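Side-chain contacts in cell division inhibitor SulA (Pseudomonas aeruginosa, PDB 1OFU), which probably halts cell division during the SOS response by binding FtsZ one to one and so preventing its polymerisation into the Z ring: residues L7-L12 with L17-P22; L38-A43 with A69-L74; E77-G82 with K100-A105. All coordinates share one frame; numbering follows the deposited sequence.

Contact 1: residues L7-L12 with L17-P22; sequences LSLSGL and LTLLAP
Leu9 of strand 4-10 packs against Leu19 and Leu20 of helix 13-28 in a purely apolar strand-on-helix contact at the edge of the chain's parallel sheet. Across segments 7-12 and 17-22 the nearest CA atoms, those of Leu9 and Leu19, are 8.1 Å apart, a gap that branched leucines can fill. Leu9 does most of the filling. Its CG stands anti to the carbonyl carbon (chi1 -71°), and the two methyls of the fork reach neighbouring residues of the helix: CD2 of Leu9 lies 4.1 Å from CB of Leu19, and CD1 of Leu9 lies equally far, 4.1 Å, from CB of Leu20. Towards Leu20 the side chains meet at about a right angle, whereas towards Leu19 they slant across one another. This is the opening half of a beta-alpha-beta crossover: helix 13-28 leaves the edge strand, lies over one face of the sheet and leads into strand 35-39, as expected of the layered alpha/beta fold of a family grouped with the P-loop NTPases. Because Leu20 CG is anti to its backbone N, the branch runs on past Leu9, and the side chain also touches Ile116 of the adjoining strand 112-118; Leu9, inward-facing where Ser10 points away, in turn meets Cys16 and Leu118. The strand is an edge only within its own chain: residues 7-10 pair antiparallel with a strand of the second subunit, another copy of SulA, where Leu9 packs on Leu7 of that subunit.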
ATOM      1  N   LEU D   7     -10.508  10.081   8.777  1.00 34.12           N
ATOM      2  CA  LEU D   7     -10.586   9.810   7.360  1.00 35.09           C
ATOM      3  C   LEU D   7     -12.029   9.547   6.983  1.00 37.64           C
ATOM      4  O   LEU D   7     -12.707   8.711   7.596  1.00 39.20           O
ATOM      5  CB  LEU D   7      -9.711   8.608   7.009  1.00 37.85           C
ATOM      6  CG  LEU D   7      -9.711   8.203   5.532  1.00 46.10           C
ATOM      7  CD1 LEU D   7      -8.405   7.530   5.189  1.00 49.06           C
ATOM      8  CD2 LEU D   7     -10.880   7.289   5.244  1.00 46.92           C
ATOM      9  N   SER D   8     -12.506  10.277   5.983  1.00 36.34           N
ATOM     10  CA  SER D   8     -13.871  10.112   5.518  1.00 38.02           C
ATOM     11  C   SER D   8     -13.848   9.694   4.059  1.00 39.41           C
ATOM     12  O   SER D   8     -13.069  10.218   3.265  1.00 39.69           O
ATOM     13  CB  SER D   8     -14.634  11.420   5.669  1.00 41.81           C
ATOM     14  OG  SER D   8     -14.453  11.943   6.971  1.00 50.14           O
ATOM     15  N   LEU D   9     -14.694   8.731   3.717  1.00 37.13           N
ATOM     16  CA  LEU D   9     -14.784   8.236   2.355  1.00 36.45           C
ATOM     17  C   LEU D   9     -16.241   8.285   1.934  1.00 39.03           C
ATOM     18  O   LEU D   9     -17.116   7.756   2.627  1.00 38.68           O
ATOM     19  CB  LEU D   9     -14.278   6.800   2.276  1.00 35.42           C
ATOM     20  CG  LEU D   9     -12.775   6.576   2.437  1.00 39.08           C
ATOM     21  CD1 LEU D   9     -12.505   5.093   2.647  1.00 40.03           C
ATOM     22  CD2 LEU D   9     -12.043   7.090   1.200  1.00 40.98           C
ATOM     23  N   SER D  10     -16.499   8.935   0.806  1.00 36.23           N
ATOM     24  CA  SER D  10     -17.850   9.064   0.289  1.00 37.44           C
ATOM     25  C   SER D  10     -17.898   8.541  -1.137  1.00 37.25           C
ATOM     26  O   SER D  10     -16.979   8.761  -1.921  1.00 38.14           O
ATOM     27  CB  SER D  10     -18.283  10.527   0.322  1.00 38.65           C
ATOM     28  OG  SER D  10     -19.529  10.690  -0.326  1.00 54.71           O
ATOM     29  N   GLY D  11     -18.976   7.845  -1.462  1.00 38.76           N
ATOM     30  CA  GLY D  11     -19.138   7.278  -2.789  1.00 38.05           C
ATOM     31  C   GLY D  11     -19.849   5.944  -2.647  1.00 41.28           C
ATOM     32  O   GLY D  11     -20.457   5.668  -1.612  1.00 39.20           O
ATOM     33  N   LEU D  12     -19.782   5.113  -3.678  1.00 41.34           N
ATOM     34  CA  LEU D  12     -20.430   3.817  -3.625  1.00 41.49           C
ATOM     35  C   LEU D  12     -19.730   2.991  -2.551  1.00 43.73           C
ATOM     36  O   LEU D  12     -18.506   3.047  -2.406  1.00 42.30           O
ATOM     37  CB  LEU D  12     -20.342   3.122  -4.986  1.00 43.71           C
ATOM     38  CG  LEU D  12     -21.228   3.655  -6.122  1.00 51.11           C
ATOM     39  CD1 LEU D  12     -22.690   3.385  -5.804  1.00 49.79           C
ATOM     40  CD2 LEU D  12     -20.995   5.143  -6.324  1.00 56.06           C
ATOM     41  N   LEU D  17     -14.764   0.882   0.246  1.00 38.40           N
ATOM     42  CA  LEU D  17     -14.014  -0.253   0.790  1.00 38.63           C
ATOM     43  C   LEU D  17     -12.665  -0.461   0.110  1.00 34.81           C
ATOM     44  O   LEU D  17     -11.655  -0.634   0.778  1.00 35.05           O
ATOM     45  CB  LEU D  17     -14.826  -1.548   0.669  1.00 39.90           C
ATOM     46  CG  LEU D  17     -15.962  -1.756   1.671  1.00 45.64           C
ATOM     47  CD1 LEU D  17     -16.791  -2.973   1.260  1.00 46.48           C
ATOM     48  CD2 LEU D  17     -15.382  -1.940   3.070  1.00 43.99           C
ATOM     49  N   THR D  18     -12.652  -0.454  -1.218  1.00 34.37           N
ATOM     50  CA  THR D  18     -11.416  -0.662  -1.950  1.00 35.15           C
ATOM     51  C   THR D  18     -10.410   0.480  -1.732  1.00 35.63           C
ATOM     52  O   THR D  18      -9.196   0.269  -1.799  1.00 31.73           O
ATOM     53  CB  THR D  18     -11.695  -0.863  -3.464  1.00 35.80           C
ATOM     54  OG1 THR D  18     -10.587  -1.549  -4.059  1.00 41.85           O
ATOM     55  CG2 THR D  18     -11.880   0.469  -4.171  1.00 37.13           C
ATOM     56  N   LEU D  19     -10.905   1.686  -1.467  1.00 32.68           N
ATOM     57  CA  LEU D  19     -10.010   2.814  -1.211  1.00 33.34           C
ATOM     58  C   LEU D  19      -9.435   2.713   0.203  1.00 34.38           C
ATOM     59  O   LEU D  19      -8.351   3.221   0.477  1.00 35.15           O
ATOM     60  CB  LEU D  19     -10.755   4.145  -1.371  1.00 30.21           C
ATOM     61  CG  LEU D  19     -11.022   4.613  -2.811  1.00 35.88           C
ATOM     62  CD1 LEU D  19     -11.978   5.809  -2.802  1.00 32.80           C
ATOM     63  CD2 LEU D  19      -9.702   4.972  -3.488  1.00 31.46           C
ATOM     64  N   LEU D  20     -10.165   2.047   1.096  1.00 31.91           N
ATOM     65  CA  LEU D  20      -9.739   1.875   2.483  1.00 34.08           C
ATOM     66  C   LEU D  20      -8.602   0.863   2.610  1.00 34.94           C
ATOM     67  O   LEU D  20      -7.636   1.080   3.339  1.00 39.20           O
ATOM     68  CB  LEU D  20     -10.929   1.396   3.328  1.00 36.17           C
ATOM     69  CG  LEU D  20     -10.743   1.163   4.829  1.00 38.83           C
ATOM     70  CD1 LEU D  20     -10.507   2.485   5.536  1.00 38.45           C
ATOM     71  CD2 LEU D  20     -11.983   0.484   5.398  1.00 42.40           C
ATOM     72  N   ALA D  21      -8.738  -0.241   1.884  1.00 34.75           N
ATOM     73  CA  ALA D  21      -7.786  -1.348   1.906  1.00 37.94           C
ATOM     74  C   ALA D  21      -6.293  -1.016   1.951  1.00 37.52           C
ATOM     75  O   ALA D  21      -5.569  -1.529   2.804  1.00 35.43           O
ATOM     76  CB  ALA D  21      -8.072  -2.277   0.733  1.00 32.80           C
ATOM     77  N   PRO D  22      -5.807  -0.169   1.028  1.00 37.82           N
ATOM     78  CA  PRO D  22      -4.378   0.160   1.046  1.00 34.73           C
ATOM     79  C   PRO D  22      -3.882   0.827   2.322  1.00 35.58           C
ATOM     80  O   PRO D  22      -2.729   0.645   2.713  1.00 31.63           O
ATOM     81  CB  PRO D  22      -4.204   1.045  -0.198  1.00 39.34           C
ATOM     82  CG  PRO D  22      -5.568   1.595  -0.441  1.00 40.33           C
ATOM     83  CD  PRO D  22      -6.478   0.450  -0.127  1.00 37.10           C
TER

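Contact 2: residues L38-A43 with A69-L74; sequences LIAPPA and AAALAL
Ile39, the last residue of strand 35-39, presses its side chain into the flank of helix 68-80, while the next residue, Ala40, touches the same helix with a single methyl. The isoleucine side is the tight one. With CG1 anti to the carbonyl carbon (chi1 -65°) and CG2 anti to the backbone N, the beta-branch spreads its two arms over one helical turn. CG2 of Ile39 reaches the backbone at Ala71 O, 3.7 Å away; CD1 of Ile39 sits 3.4 Å from Leu74 O and also meets a side chain, 3.8 Å from Leu74 CD2. Ile suits this place between sheet and helix: beta-branching favours a strand, and its longer arm reaches the helix, while small Ala71 lets the backbones approach to 6.2 Å between its CA and that of Ala40. Ala40, partly exposed, is the close but small end of the contact: the chain leaves the strand here with positive phi (48°), and CB of Ala40 rests 4.0 Å from CB of Ala71. The loose side starts where the loop turns off through Pro41 and Pro42, which pack on Trp90 instead, and on the helix Ala69 and Ala73 are exposed. Leu74 extends the apolar patch to Leu63 on the sheet's outermost strand, 60-63. No hydrogen bond crosses between the segments. The helix meets its own polar needs, Leu74 N bonding to Ala70 O and Ala71 O accepting from Ser75 OG, which implies that strand and helix are joined here by fit of shape and exclusion of water rather than by directional bonds.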
ATOM      1  N   LEU D  38      -8.359  -2.436  15.474  1.00 34.50           N
ATOM      2  CA  LEU D  38      -9.564  -1.956  14.822  1.00 33.52           C
ATOM      3  C   LEU D  38     -10.693  -2.124  15.836  1.00 38.26           C
ATOM      4  O   LEU D  38     -10.890  -3.216  16.375  1.00 39.05           O
ATOM      5  CB  LEU D  38      -9.854  -2.794  13.571  1.00 30.39           C
ATOM      6  CG  LEU D  38      -8.718  -3.008  12.562  1.00 32.50           C
ATOM      7  CD1 LEU D  38      -9.253  -3.798  11.359  1.00 27.16           C
ATOM      8  CD2 LEU D  38      -8.159  -1.663  12.105  1.00 30.77           C
ATOM      9  N   ILE D  39     -11.437  -1.056  16.101  1.00 39.61           N
ATOM     10  CA  ILE D  39     -12.514  -1.145  17.071  1.00 38.43           C
ATOM     11  C   ILE D  39     -13.917  -0.992  16.507  1.00 41.91           C
ATOM     12  O   ILE D  39     -14.286   0.054  15.966  1.00 40.64           O
ATOM     13  CB  ILE D  39     -12.292  -0.139  18.209  1.00 42.12           C
ATOM     14  CG1 ILE D  39     -11.020  -0.536  18.967  1.00 43.84           C
ATOM     15  CG2 ILE D  39     -13.516  -0.092  19.120  1.00 41.52           C
ATOM     16  CD1 ILE D  39     -10.768   0.226  20.230  1.00 53.39           C
ATOM     17  N   ALA D  40     -14.693  -2.065  16.645  1.00 40.87           N
ATOM     18  CA  ALA D  40     -16.070  -2.112  16.182  1.00 39.78           C
ATOM     19  C   ALA D  40     -16.243  -1.611  14.753  1.00 40.37           C
ATOM     20  O   ALA D  40     -17.036  -0.707  14.498  1.00 40.17           O
ATOM     21  CB  ALA D  40     -16.965  -1.310  17.131  1.00 36.69           C
ATOM     22  N   PRO D  41     -15.492  -2.185  13.800  1.00 41.13           N
ATOM     23  CA  PRO D  41     -15.620  -1.751  12.407  1.00 40.82           C
ATOM     24  C   PRO D  41     -16.971  -2.216  11.878  1.00 41.71           C
ATOM     25  O   PRO D  41     -17.591  -3.103  12.456  1.00 43.47           O
ATOM     26  CB  PRO D  41     -14.460  -2.460  11.722  1.00 39.43           C
ATOM     27  CG  PRO D  41     -14.373  -3.741  12.489  1.00 42.10           C
ATOM     28  CD  PRO D  41     -14.492  -3.261  13.920  1.00 40.95           C
ATOM     29  N   PRO D  42     -17.448  -1.622  10.776  1.00 42.87           N
ATOM     30  CA  PRO D  42     -18.742  -2.028  10.222  1.00 41.03           C
ATOM     31  C   PRO D  42     -18.777  -3.499   9.801  1.00 42.42           C
ATOM     32  O   PRO D  42     -17.739  -4.103   9.512  1.00 40.57           O
ATOM     33  CB  PRO D  42     -18.933  -1.068   9.049  1.00 41.64           C
ATOM     34  CG  PRO D  42     -17.526  -0.748   8.637  1.00 41.44           C
ATOM     35  CD  PRO D  42     -16.830  -0.564   9.956  1.00 41.98           C
ATOM     36  N   ALA D  43     -19.981  -4.061   9.774  1.00 41.09           N
ATOM     37  CA  ALA D  43     -20.194  -5.462   9.421  1.00 39.78           C
ATOM     38  C   ALA D  43     -19.496  -5.833   8.127  1.00 39.18           C
ATOM     39  O   ALA D  43     -19.107  -6.980   7.927  1.00 39.85           O
ATOM     40  CB  ALA D  43     -21.693  -5.746   9.310  1.00 40.94           C
ATOM     41  N   ALA D  69     -21.167   4.398  22.039  1.00 52.88           N
ATOM     42  CA  ALA D  69     -20.678   4.799  23.350  1.00 53.01           C
ATOM     43  C   ALA D  69     -19.647   3.788  23.859  1.00 50.80           C
ATOM     44  O   ALA D  69     -18.628   4.163  24.441  1.00 49.58           O
ATOM     45  CB  ALA D  69     -21.844   4.914  24.327  1.00 53.38           C
ATOM     46  N   ALA D  70     -19.917   2.506  23.630  1.00 47.68           N
ATOM     47  CA  ALA D  70     -19.004   1.449  24.061  1.00 49.20           C
ATOM     48  C   ALA D  70     -17.738   1.443  23.203  1.00 44.16           C
ATOM     49  O   ALA D  70     -16.631   1.247  23.704  1.00 46.60           O
ATOM     50  CB  ALA D  70     -19.697   0.092  23.985  1.00 47.36           C
ATOM     51  N   ALA D  71     -17.906   1.659  21.906  1.00 42.16           N
ATOM     52  CA  ALA D  71     -16.765   1.685  21.001  1.00 42.42           C
ATOM     53  C   ALA D  71     -15.850   2.854  21.355  1.00 38.30           C
ATOM     54  O   ALA D  71     -14.628   2.745  21.275  1.00 39.70           O
ATOM     55  CB  ALA D  71     -17.249   1.804  19.560  1.00 42.20           C
ATOM     56  N   LEU D  72     -16.448   3.970  21.759  1.00 39.36           N
ATOM     57  CA  LEU D  72     -15.686   5.163  22.124  1.00 43.13           C
ATOM     58  C   LEU D  72     -14.838   4.891  23.366  1.00 40.31           C
ATOM     59  O   LEU D  72     -13.656   5.239  23.417  1.00 40.24           O
ATOM     60  CB  LEU D  72     -16.635   6.334  22.401  1.00 44.17           C
ATOM     61  CG  LEU D  72     -16.115   7.768  22.250  1.00 48.69           C
ATOM     62  CD1 LEU D  72     -17.005   8.684  23.071  1.00 48.06           C
ATOM     63  CD2 LEU D  72     -14.679   7.894  22.715  1.00 45.88           C
ATOM     64  N   ALA D  73     -15.447   4.270  24.373  1.00 41.70           N
ATOM     65  CA  ALA D  73     -14.719   3.961  25.599  1.00 42.65           C
ATOM     66  C   ALA D  73     -13.657   2.907  25.308  1.00 39.36           C
ATOM     67  O   ALA D  73     -12.533   2.995  25.803  1.00 41.33           O
ATOM     68  CB  ALA D  73     -15.684   3.462  26.677  1.00 38.89           C
ATOM     69  N   LEU D  74     -14.011   1.911  24.498  1.00 39.24           N
ATOM     70  CA  LEU D  74     -13.055   0.861  24.160  1.00 39.97           C
ATOM     71  C   LEU D  74     -11.888   1.450  23.366  1.00 41.13           C
ATOM     72  O   LEU D  74     -10.741   1.054  23.565  1.00 42.56           O
ATOM     73  CB  LEU D  74     -13.731  -0.246  23.340  1.00 42.19           C
ATOM     74  CG  LEU D  74     -13.182  -1.665  23.551  1.00 46.21           C
ATOM     75  CD1 LEU D  74     -13.782  -2.604  22.521  1.00 45.26           C
ATOM     76  CD2 LEU D  74     -11.673  -1.676  23.441  1.00 47.90           C
TER

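Contact 3: residues E77-G82 with K100-A105; sequences EALRLG and KQLSRA
Leu79 and Ala105 bring helices 68-80 and 96-109 together at very short range, with 4.7 Å between the CA atoms of Arg80 and Ala105. Alanine suits this spot, since its CB, 3.9 Å from CB of Leu79, leaves room for the backbones to meet. Leu79 has its CG anti to the carbonyl carbon (chi1 -74°), which carries CD1 to Leu102, 3.6 Å from Leu102 O. Leu102 takes the same first torsion, and CD2 is the branch that meets CD1 of Leu79, at 4.0 Å, the two side chains crossing at a slant. The helices lie side by side on one face of the parallel sheet: strand 84-89 links them along the chain, and Leu79 reaches both Val87 of that strand and Ser113 of strand 112-118. At the outer side of the contact, Arg80 starts extended (chi1 -166°) and bends at chi3 (-58°), laying its guanidinium obliquely beside Ala105 CB. Arg80 NH2 forms a salt bridge of 2.7 Å with Glu77 OE1, one turn earlier, which probably eases the approach of Arg104, whose NH2 stands 5.1 Å from Arg80 NE. Residues 78-83 belong to an FtsZ-binding region, and Leu81, pointing away from helix 96-109, packs on a basic side chain of another protein's chain.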
ATOM      1  N   GLU D  77      -9.509   3.330  25.651  1.00 47.93           N
ATOM      2  CA  GLU D  77      -8.817   2.369  26.495  1.00 50.30           C
ATOM      3  C   GLU D  77      -7.649   1.712  25.763  1.00 49.36           C
ATOM      4  O   GLU D  77      -6.536   1.651  26.286  1.00 47.75           O
ATOM      5  CB  GLU D  77      -9.801   1.304  26.983  1.00 53.17           C
ATOM      6  CG  GLU D  77      -9.367   0.633  28.262  1.00 62.77           C
ATOM      7  CD  GLU D  77      -9.153   1.627  29.389  1.00 65.77           C
ATOM      8  OE1 GLU D  77     -10.123   2.323  29.754  1.00 70.07           O
ATOM      9  OE2 GLU D  77      -8.017   1.716  29.907  1.00 69.25           O
ATOM     10  N   ALA D  78      -7.906   1.223  24.551  1.00 47.99           N
ATOM     11  CA  ALA D  78      -6.870   0.577  23.749  1.00 44.75           C
ATOM     12  C   ALA D  78      -5.736   1.556  23.438  1.00 45.19           C
ATOM     13  O   ALA D  78      -4.571   1.166  23.359  1.00 47.04           O
ATOM     14  CB  ALA D  78      -7.477   0.033  22.452  1.00 42.72           C
ATOM     15  N   LEU D  79      -6.079   2.827  23.244  1.00 44.72           N
ATOM     16  CA  LEU D  79      -5.068   3.848  22.966  1.00 48.26           C
ATOM     17  C   LEU D  79      -4.266   4.064  24.240  1.00 46.96           C
ATOM     18  O   LEU D  79      -3.036   4.033  24.245  1.00 46.31           O
ATOM     19  CB  LEU D  79      -5.736   5.165  22.563  1.00 46.03           C
ATOM     20  CG  LEU D  79      -6.346   5.231  21.160  1.00 46.49           C
ATOM     21  CD1 LEU D  79      -7.419   6.302  21.110  1.00 45.28           C
ATOM     22  CD2 LEU D  79      -5.251   5.506  20.150  1.00 41.64           C
ATOM     23  N   ARG D  80      -5.005   4.281  25.320  1.00 48.37           N
ATOM     24  CA  ARG D  80      -4.459   4.519  26.650  1.00 51.31           C
ATOM     25  C   ARG D  80      -3.423   3.465  27.054  1.00 48.84           C
ATOM     26  O   ARG D  80      -2.323   3.800  27.490  1.00 43.82           O
ATOM     27  CB  ARG D  80      -5.624   4.525  27.636  1.00 54.14           C
ATOM     28  CG  ARG D  80      -5.353   5.071  29.009  1.00 60.71           C
ATOM     29  CD  ARG D  80      -6.685   5.181  29.726  1.00 64.70           C
ATOM     30  NE  ARG D  80      -7.603   6.036  28.977  1.00 67.60           N
ATOM     31  CZ  ARG D  80      -8.925   5.888  28.961  1.00 68.97           C
ATOM     32  NH1 ARG D  80      -9.678   6.721  28.252  1.00 69.45           N
ATOM     33  NH2 ARG D  80      -9.494   4.901  29.638  1.00 65.25           N
ATOM     34  N   LEU D  81      -3.789   2.193  26.900  1.00 49.28           N
ATOM     35  CA  LEU D  81      -2.917   1.073  27.250  1.00 46.44           C
ATOM     36  C   LEU D  81      -1.611   1.083  26.470  1.00 47.02           C
ATOM     37  O   LEU D  81      -0.643   0.424  26.853  1.00 43.99           O
ATOM     38  CB  LEU D  81      -3.650  -0.254  27.019  1.00 49.36           C
ATOM     39  CG  LEU D  81      -4.631  -0.744  28.090  1.00 47.69           C
ATOM     40  CD1 LEU D  81      -5.415   0.404  28.684  1.00 54.35           C
ATOM     41  CD2 LEU D  81      -5.559  -1.762  27.466  1.00 48.36           C
ATOM     42  N   GLY D  82      -1.599   1.818  25.362  1.00 47.28           N
ATOM     43  CA  GLY D  82      -0.399   1.933  24.550  1.00 42.40           C
ATOM     44  C   GLY D  82       0.163   0.669  23.933  1.00 42.54           C
ATOM     45  O   GLY D  82       1.368   0.576  23.683  1.00 41.99           O
ATOM     46  N   LYS D 100     -11.435  14.946  21.650  1.00 55.68           N
ATOM     47  CA  LYS D 100     -10.450  15.357  22.639  1.00 58.79           C
ATOM     48  C   LYS D 100     -10.092  14.148  23.498  1.00 56.71           C
ATOM     49  O   LYS D 100      -8.918  13.899  23.785  1.00 56.58           O
ATOM     50  CB  LYS D 100     -11.014  16.478  23.515  1.00 62.41           C
ATOM     51  CG  LYS D 100      -9.988  17.110  24.447  1.00 69.23           C
ATOM     52  CD  LYS D 100      -8.844  17.751  23.671  1.00 73.33           C
ATOM     53  CE  LYS D 100      -7.835  18.400  24.608  1.00 76.06           C
ATOM     54  NZ  LYS D 100      -6.735  19.071  23.858  1.00 81.33           N
ATOM     55  N   GLN D 101     -11.116  13.399  23.898  1.00 57.54           N
ATOM     56  CA  GLN D 101     -10.937  12.201  24.716  1.00 56.19           C
ATOM     57  C   GLN D 101     -10.016  11.225  23.985  1.00 54.78           C
ATOM     58  O   GLN D 101      -9.070  10.698  24.570  1.00 56.75           O
ATOM     59  CB  GLN D 101     -12.293  11.537  24.975  1.00 57.33           C
ATOM     60  CG  GLN D 101     -12.330  10.651  26.209  1.00 64.12           C
ATOM     61  CD  GLN D 101     -13.648   9.910  26.366  1.00 66.74           C
ATOM     62  OE1 GLN D 101     -14.723  10.479  26.164  1.00 67.45           O
ATOM     63  NE2 GLN D 101     -13.572   8.637  26.745  1.00 68.47           N
ATOM     64  N   LEU D 102     -10.295  10.993  22.702  1.00 51.34           N
ATOM     65  CA  LEU D 102      -9.487  10.086  21.891  1.00 47.15           C
ATOM     66  C   LEU D 102      -8.068  10.616  21.768  1.00 43.37           C
ATOM     67  O   LEU D 102      -7.100   9.860  21.817  1.00 41.10           O
ATOM     68  CB  LEU D 102     -10.092   9.926  20.488  1.00 47.78           C
ATOM     69  CG  LEU D 102     -11.395   9.135  20.362  1.00 49.08           C
ATOM     70  CD1 LEU D 102     -11.858   9.110  18.911  1.00 47.40           C
ATOM     71  CD2 LEU D 102     -11.175   7.723  20.875  1.00 49.07           C
ATOM     72  N   SER D 103      -7.952  11.927  21.609  1.00 45.98           N
ATOM     73  CA  SER D 103      -6.650  12.564  21.467  1.00 47.57           C
ATOM     74  C   SER D 103      -5.816  12.401  22.735  1.00 50.51           C
ATOM     75  O   SER D 103      -4.632  12.052  22.678  1.00 47.82           O
ATOM     76  CB  SER D 103      -6.833  14.046  21.150  1.00 49.37           C
ATOM     77  OG  SER D 103      -5.601  14.630  20.784  1.00 54.59           O
ATOM     78  N   ARG D 104      -6.436  12.663  23.880  1.00 52.44           N
ATOM     79  CA  ARG D 104      -5.750  12.536  25.158  1.00 57.58           C
ATOM     80  C   ARG D 104      -5.295  11.090  25.350  1.00 55.47           C
ATOM     81  O   ARG D 104      -4.148  10.831  25.710  1.00 54.18           O
ATOM     82  CB  ARG D 104      -6.687  12.944  26.298  1.00 64.14           C
ATOM     83  CG  ARG D 104      -6.076  12.836  27.685  1.00 71.28           C
ATOM     84  CD  ARG D 104      -7.050  13.310  28.753  1.00 75.93           C
ATOM     85  NE  ARG D 104      -6.494  13.185  30.099  1.00 81.61           N
ATOM     86  CZ  ARG D 104      -6.216  12.029  30.695  1.00 82.27           C
ATOM     87  NH1 ARG D 104      -5.709  12.020  31.920  1.00 82.53           N
ATOM     88  NH2 ARG D 104      -6.447  10.881  30.070  1.00 83.11           N
ATOM     89  N   ALA D 105      -6.202  10.152  25.099  1.00 54.54           N
ATOM     90  CA  ALA D 105      -5.889   8.734  25.244  1.00 52.43           C
ATOM     91  C   ALA D 105      -4.716   8.342  24.350  1.00 50.11           C
ATOM     92  O   ALA D 105      -3.860   7.553  24.746  1.00 46.76           O
ATOM     93  CB  ALA D 105      -7.116   7.896  24.904  1.00 52.71           C
TER

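In the fold
Contacts 2 and 3 share helix 68-80, which presents one side to strand 35-39 and another to helix 96-109. They run into each other: Ile39 CD1 lies 4.0 Å from Ala78 CB, and Leu72 CD2 lies 4.0 Å from Leu102 CD2. Contact 1 stands apart, its centre about 18 Å from that of contact 2 and about 24 Å from that of contact 3, yet helix 13-28 leads directly towards the strand used by contact 2. Contacts 1 and 3 are buried, contact 2 partly so. Contacts 1 and 2 rest on apolar side chains, in contact 2 partly against backbone carbonyls; contact 3 adds charged groups at its partly exposed side, Arg80 lying within an FtsZ-binding region, whereas contact 1 borders the second subunit.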